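Local structure of geranyltranstransferase (Thermotoga neapolitana, 4WK5) at residues A[51-65]-A[78-90]. The protein probably acts as a magnesium-dependent prenyltransferase of the FPP/GGPP synthase family, building isoprenoid chains. Numbering follows the deposited sequence.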
loop_
_atom_site.group_PDB
_atom_site.type_symbol
_atom_site.label_atom_id
_atom_site.label_comp_id
_atom_site.label_asym_id
_atom_site.label_seq_id
_atom_site.Cartn_x
_atom_site.Cartn_y
_atom_site.Cartn_z
ATOM N N SER A 51 -0.768 1.360 17.071
ATOM C CA SER A 51 0.319 0.493 16.646
ATOM C C SER A 51 1.653 1.227 16.581
ATOM O O SER A 51 2.701 0.638 16.846
ATOM C CB SER A 51 -0.020 -0.142 15.308
ATOM O OG SER A 51 -1.000 -1.146 15.521
ATOM N N VAL A 52 1.623 2.511 16.262
ATOM C CA VAL A 52 2.832 3.324 16.325
ATOM C C VAL A 52 3.296 3.567 17.772
ATOM O O VAL A 52 4.494 3.455 18.087
ATOM C CB VAL A 52 2.618 4.671 15.603
ATOM C CG1 VAL A 52 3.747 5.654 15.925
ATOM C CG2 VAL A 52 2.529 4.425 14.101
ATOM N N THR A 53 2.352 3.885 18.655
ATOM C CA THR A 53 2.693 4.271 20.028
ATOM C C THR A 53 3.162 3.061 20.828
ATOM O O THR A 53 3.953 3.195 21.770
ATOM C CB THR A 53 1.499 4.924 20.733
ATOM O OG1 THR A 53 0.998 5.997 19.924
ATOM C CG2 THR A 53 1.914 5.458 22.094
ATOM N N ALA A 54 2.692 1.876 20.449
ATOM C CA ALA A 54 3.107 0.646 21.140
ATOM C C ALA A 54 4.619 0.444 21.007
ATOM O O ALA A 54 5.244 -0.295 21.779
ATOM C CB ALA A 54 2.335 -0.569 20.597
ATOM N N GLY A 55 5.200 1.116 20.021
ATOM C CA GLY A 55 6.614 1.421 20.061
ATOM C C GLY A 55 7.449 0.461 19.262
ATOM O O GLY A 55 6.933 -0.334 18.489
ATOM N N GLY A 56 8.756 0.549 19.463
ATOM C CA GLY A 56 9.709 -0.268 18.746
ATOM C C GLY A 56 11.074 0.344 18.963
ATOM O O GLY A 56 11.193 1.459 19.481
ATOM N N LYS A 57 12.111 -0.379 18.574
ATOM C CA LYS A 57 13.467 0.107 18.760
ATOM C C LYS A 57 13.833 1.176 17.742
ATOM O O LYS A 57 14.856 1.857 17.899
ATOM C CB LYS A 57 14.457 -1.059 18.683
ATOM C CG LYS A 57 14.220 -2.118 19.750
ATOM C CD LYS A 57 14.983 -3.404 19.472
ATOM C CE LYS A 57 14.883 -4.356 20.658
ATOM N NZ LYS A 57 13.471 -4.727 20.973
ATOM N N ARG A 58 13.002 1.302 16.704
ATOM C CA ARG A 58 13.196 2.282 15.629
ATOM C C ARG A 58 14.540 2.142 14.921
ATOM O O ARG A 58 15.109 3.129 14.476
ATOM C CB ARG A 58 13.067 3.730 16.154
ATOM C CG ARG A 58 11.822 4.023 16.995
ATOM C CD ARG A 58 10.517 3.716 16.242
ATOM N NE ARG A 58 9.369 4.239 16.986
ATOM C CZ ARG A 58 8.117 3.810 16.838
ATOM N NH1 ARG A 58 7.820 2.850 15.958
ATOM N NH2 ARG A 58 7.152 4.354 17.572
ATOM N N ILE A 59 15.041 0.918 14.785
ATOM C CA ILE A 59 16.357 0.721 14.172
ATOM C C ILE A 59 16.418 1.237 12.729
ATOM O O ILE A 59 17.380 1.892 12.331
ATOM C CB ILE A 59 16.752 -0.764 14.212
ATOM C CG1 ILE A 59 16.926 -1.220 15.666
ATOM C CG2 ILE A 59 18.026 -1.002 13.427
ATOM C CD1 ILE A 59 17.807 -0.305 16.500
ATOM N N ARG A 60 15.374 0.974 11.953
ATOM C CA ARG A 60 15.396 1.368 10.545
ATOM C C ARG A 60 15.406 2.887 10.354
ATOM O O ARG A 60 16.249 3.396 9.613
ATOM C CB ARG A 60 14.222 0.729 9.796
ATOM C CG ARG A 60 14.357 -0.782 9.666
ATOM C CD ARG A 60 13.010 -1.447 9.309
ATOM N NE ARG A 60 13.114 -2.910 9.353
ATOM C CZ ARG A 60 13.004 -3.636 10.462
ATOM N NH1 ARG A 60 12.777 -3.046 11.625
ATOM N NH2 ARG A 60 13.123 -4.962 10.409
ATOM N N PRO A 61 14.482 3.629 11.008
ATOM C CA PRO A 61 14.567 5.079 10.778
ATOM C C PRO A 61 15.843 5.681 11.364
ATOM O O PRO A 61 16.381 6.645 10.810
ATOM C CB PRO A 61 13.320 5.634 11.490
ATOM C CG PRO A 61 12.880 4.554 12.439
ATOM C CD PRO A 61 13.262 3.261 11.758
ATOM N N LEU A 62 16.323 5.129 12.474
ATOM C CA LEU A 62 17.592 5.600 13.028
ATOM C C LEU A 62 18.734 5.383 12.041
ATOM O O LEU A 62 19.610 6.231 11.921
ATOM C CB LEU A 62 17.902 4.907 14.354
ATOM C CG LEU A 62 17.131 5.405 15.579
ATOM C CD1 LEU A 62 17.295 4.426 16.733
ATOM C CD2 LEU A 62 17.629 6.789 15.976
ATOM N N LEU A 63 18.720 4.259 11.329
ATOM C CA LEU A 63 19.737 3.994 10.316
ATOM C C LEU A 63 19.667 5.009 9.171
ATOM O O LEU A 63 20.700 5.508 8.718
ATOM C CB LEU A 63 19.593 2.565 9.786
ATOM C CG LEU A 63 20.587 2.017 8.778
ATOM C CD1 LEU A 63 21.990 1.962 9.408
ATOM C CD2 LEU A 63 20.114 0.625 8.353
ATOM N N VAL A 64 18.460 5.335 8.716
ATOM C CA VAL A 64 18.309 6.373 7.699
ATOM C C VAL A 64 18.937 7.695 8.178
ATOM O O VAL A 64 19.687 8.343 7.437
ATOM C CB VAL A 64 16.836 6.597 7.337
ATOM C CG1 VAL A 64 16.694 7.796 6.400
ATOM C CG2 VAL A 64 16.254 5.320 6.711
ATOM N N LEU A 65 18.656 8.079 9.421
ATOM C CA LEU A 65 19.207 9.324 9.945
ATOM C C LEU A 65 20.721 9.282 10.113
ATOM O O LEU A 65 21.394 10.279 9.854
ATOM C CB LEU A 65 18.553 9.685 11.285
ATOM C CG LEU A 65 17.067 10.038 11.213
ATOM C CD1 LEU A 65 16.596 10.598 12.553
ATOM C CD2 LEU A 65 16.806 11.033 10.100
ATOM N N LEU A 78 15.426 13.827 5.014
ATOM C CA LEU A 78 15.887 12.596 5.647
ATOM C C LEU A 78 14.831 12.108 6.650
ATOM O O LEU A 78 14.514 10.913 6.713
ATOM C CB LEU A 78 17.231 12.831 6.339
ATOM C CG LEU A 78 18.243 11.712 6.564
ATOM C CD1 LEU A 78 18.665 11.064 5.253
ATOM C CD2 LEU A 78 19.450 12.282 7.299
ATOM N N VAL A 79 14.288 13.037 7.433
ATOM C CA VAL A 79 13.272 12.688 8.431
ATOM C C VAL A 79 12.043 12.079 7.760
ATOM O O VAL A 79 11.503 11.079 8.239
ATOM C CB VAL A 79 12.861 13.917 9.270
ATOM C CG1 VAL A 79 11.602 13.626 10.086
ATOM C CG2 VAL A 79 14.017 14.350 10.170
ATOM N N ASP A 80 11.624 12.667 6.639
ATOM C CA ASP A 80 10.504 12.141 5.854
ATOM C C ASP A 80 10.698 10.688 5.440
ATOM O O ASP A 80 9.782 9.868 5.602
ATOM C CB ASP A 80 10.276 12.987 4.598
ATOM C CG ASP A 80 9.691 14.347 4.908
ATOM O OD1 ASP A 80 9.097 14.509 5.993
ATOM O OD2 ASP A 80 9.828 15.249 4.055
ATOM N N VAL A 81 11.885 10.377 4.915
ATOM C CA VAL A 81 12.232 9.025 4.503
ATOM C C VAL A 81 12.256 8.103 5.715
ATOM O O VAL A 81 11.707 6.998 5.664
ATOM C CB VAL A 81 13.613 8.972 3.781
ATOM C CG1 VAL A 81 14.016 7.542 3.457
ATOM C CG2 VAL A 81 13.565 9.812 2.509
ATOM N N ALA A 82 12.898 8.550 6.799
ATOM C CA ALA A 82 13.000 7.706 7.980
ATOM C C ALA A 82 11.624 7.342 8.529
ATOM O O ALA A 82 11.369 6.183 8.824
ATOM C CB ALA A 82 13.849 8.383 9.068
ATOM N N VAL A 83 10.740 8.325 8.662
ATOM C CA VAL A 83 9.410 8.032 9.199
ATOM C C VAL A 83 8.600 7.172 8.235
ATOM O O VAL A 83 7.880 6.273 8.676
ATOM C CB VAL A 83 8.653 9.327 9.552
ATOM C CG1 VAL A 83 7.242 9.013 9.995
ATOM C CG2 VAL A 83 9.395 10.048 10.659
ATOM N N ALA A 84 8.744 7.404 6.930
ATOM C CA ALA A 84 8.093 6.540 5.935
ATOM C C ALA A 84 8.494 5.081 6.114
ATOM O O ALA A 84 7.643 4.187 6.106
ATOM C CB ALA A 84 8.418 6.999 4.521
ATOM N N VAL A 85 9.793 4.837 6.296
ATOM C CA VAL A 85 10.265 3.475 6.447
ATOM C C VAL A 85 9.658 2.866 7.710
ATOM O O VAL A 85 9.243 1.703 7.725
ATOM C CB VAL A 85 11.810 3.428 6.492
ATOM C CG1 VAL A 85 12.297 2.080 6.970
ATOM C CG2 VAL A 85 12.381 3.754 5.096
ATOM N N GLU A 86 9.568 3.656 8.770
ATOM C CA GLU A 86 9.036 3.102 10.014
ATOM C C GLU A 86 7.524 2.887 9.928
ATOM O O GLU A 86 7.011 1.904 10.481
ATOM C CB GLU A 86 9.378 4.002 11.213
ATOM C CG GLU A 86 8.987 3.416 12.589
ATOM C CD GLU A 86 9.719 2.121 12.969
ATOM O OE1 GLU A 86 10.689 1.721 12.294
ATOM O OE2 GLU A 86 9.301 1.484 13.958
ATOM N N LEU A 87 6.803 3.781 9.250
ATOM C CA LEU A 87 5.371 3.565 9.025
ATOM C C LEU A 87 5.133 2.275 8.240
ATOM O O LEU A 87 4.228 1.493 8.551
ATOM C CB LEU A 87 4.755 4.755 8.288
ATOM C CG LEU A 87 4.630 6.035 9.133
ATOM C CD1 LEU A 87 4.333 7.224 8.227
ATOM C CD2 LEU A 87 3.533 5.885 10.182
ATOM N N PHE A 88 5.955 2.047 7.222
ATOM C CA PHE A 88 5.829 0.843 6.412
ATOM C C PHE A 88 6.094 -0.400 7.251
ATOM O O PHE A 88 5.351 -1.393 7.162
ATOM C CB PHE A 88 6.776 0.897 5.198
ATOM C CG PHE A 88 6.508 -0.189 4.198
ATOM C CD1 PHE A 88 7.027 -1.459 4.379
ATOM C CD2 PHE A 88 5.686 0.055 3.103
ATOM C CE1 PHE A 88 6.742 -2.481 3.469
ATOM C CE2 PHE A 88 5.400 -0.967 2.190
ATOM C CZ PHE A 88 5.925 -2.221 2.379
ATOM N N HIS A 89 7.155 -0.342 8.061
ATOM C CA HIS A 89 7.508 -1.456 8.932
ATOM C C HIS A 89 6.366 -1.744 9.919
ATOM O O HIS A 89 5.990 -2.906 10.125
ATOM C CB HIS A 89 8.815 -1.156 9.671
ATOM C CG HIS A 89 9.159 -2.165 10.728
ATOM N ND1 HIS A 89 9.397 -3.489 10.443
ATOM C CD2 HIS A 89 9.273 -2.043 12.070
ATOM C CE1 HIS A 89 9.653 -4.140 11.562
ATOM N NE2 HIS A 89 9.580 -3.285 12.566
ATOM N N THR A 90 5.802 -0.684 10.506
ATOM C CA THR A 90 4.694 -0.843 11.453
ATOM C C THR A 90 3.502 -1.531 10.797
ATOM O O THR A 90 2.931 -2.474 11.352
ATOM C CB THR A 90 4.270 0.527 12.029
ATOM O OG1 THR A 90 5.403 1.113 12.705
ATOM C CG2 THR A 90 3.108 0.363 13.012
HETATM O O HOH W 1 5.493 1.164 15.520
HETATM O O HOH W 2 10.684 -0.163 15.514
HETATM O O HOH W 3 12.607 -0.190 12.609
#
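Ser51 CB and Val52 CG2 both touch the methyl CG2 of Thr90, and Val52 CG2 also touches Leu87. Water 1 accepts a hydrogen bond from Arg58 NH1 and donates to Ser51 O and Thr90 OG1. The Arg58 chain bends at chi2 (-57°), which turns its guanidinium back toward helix 43-53. There NH2 donates to Val52 O, while NH1 forms a salt bridge to Glu86 OE2 at 2.8 Å. Glu86 OE2 is met on its anti side, and the guanidinium and carboxylate planes stand nearly perpendicular (81°). Glu29 of helix 23-36 makes a second salt bridge, to Arg58 NE. Without this side chain, as with an alanine here, the buried Glu86 carboxylate would probably lose its cationic mate and Val52 O this donor. Water 2 joins the Arg58 backbone N to Glu86 OE2; water 3 ties OE1 to N and NH1 of Arg60. The Arg60 guanidinium lies flat on the His89 ring, centres 3.8 Å apart, with NH1 over the ring centre. Pro61 CD sits 3.0 Å from Glu86 OE1, and Pro61 CB packs on Ala82 CB at 3.7 Å. Here the backbones come close, the Pro61 and Ala82 CA atoms being 4.1 Å apart. Val64 CG1 meets Leu78 CD1 and Val81 CG1, and Leu65 CD2 lies 3.9 Å from Leu78 CG. Residues 59-65 and 78-90 thus run antiparallel, their axes 8.1 Å apart at closest, joining helices 59-70 and 75-96 within the all-helical isoprenoid synthase fold.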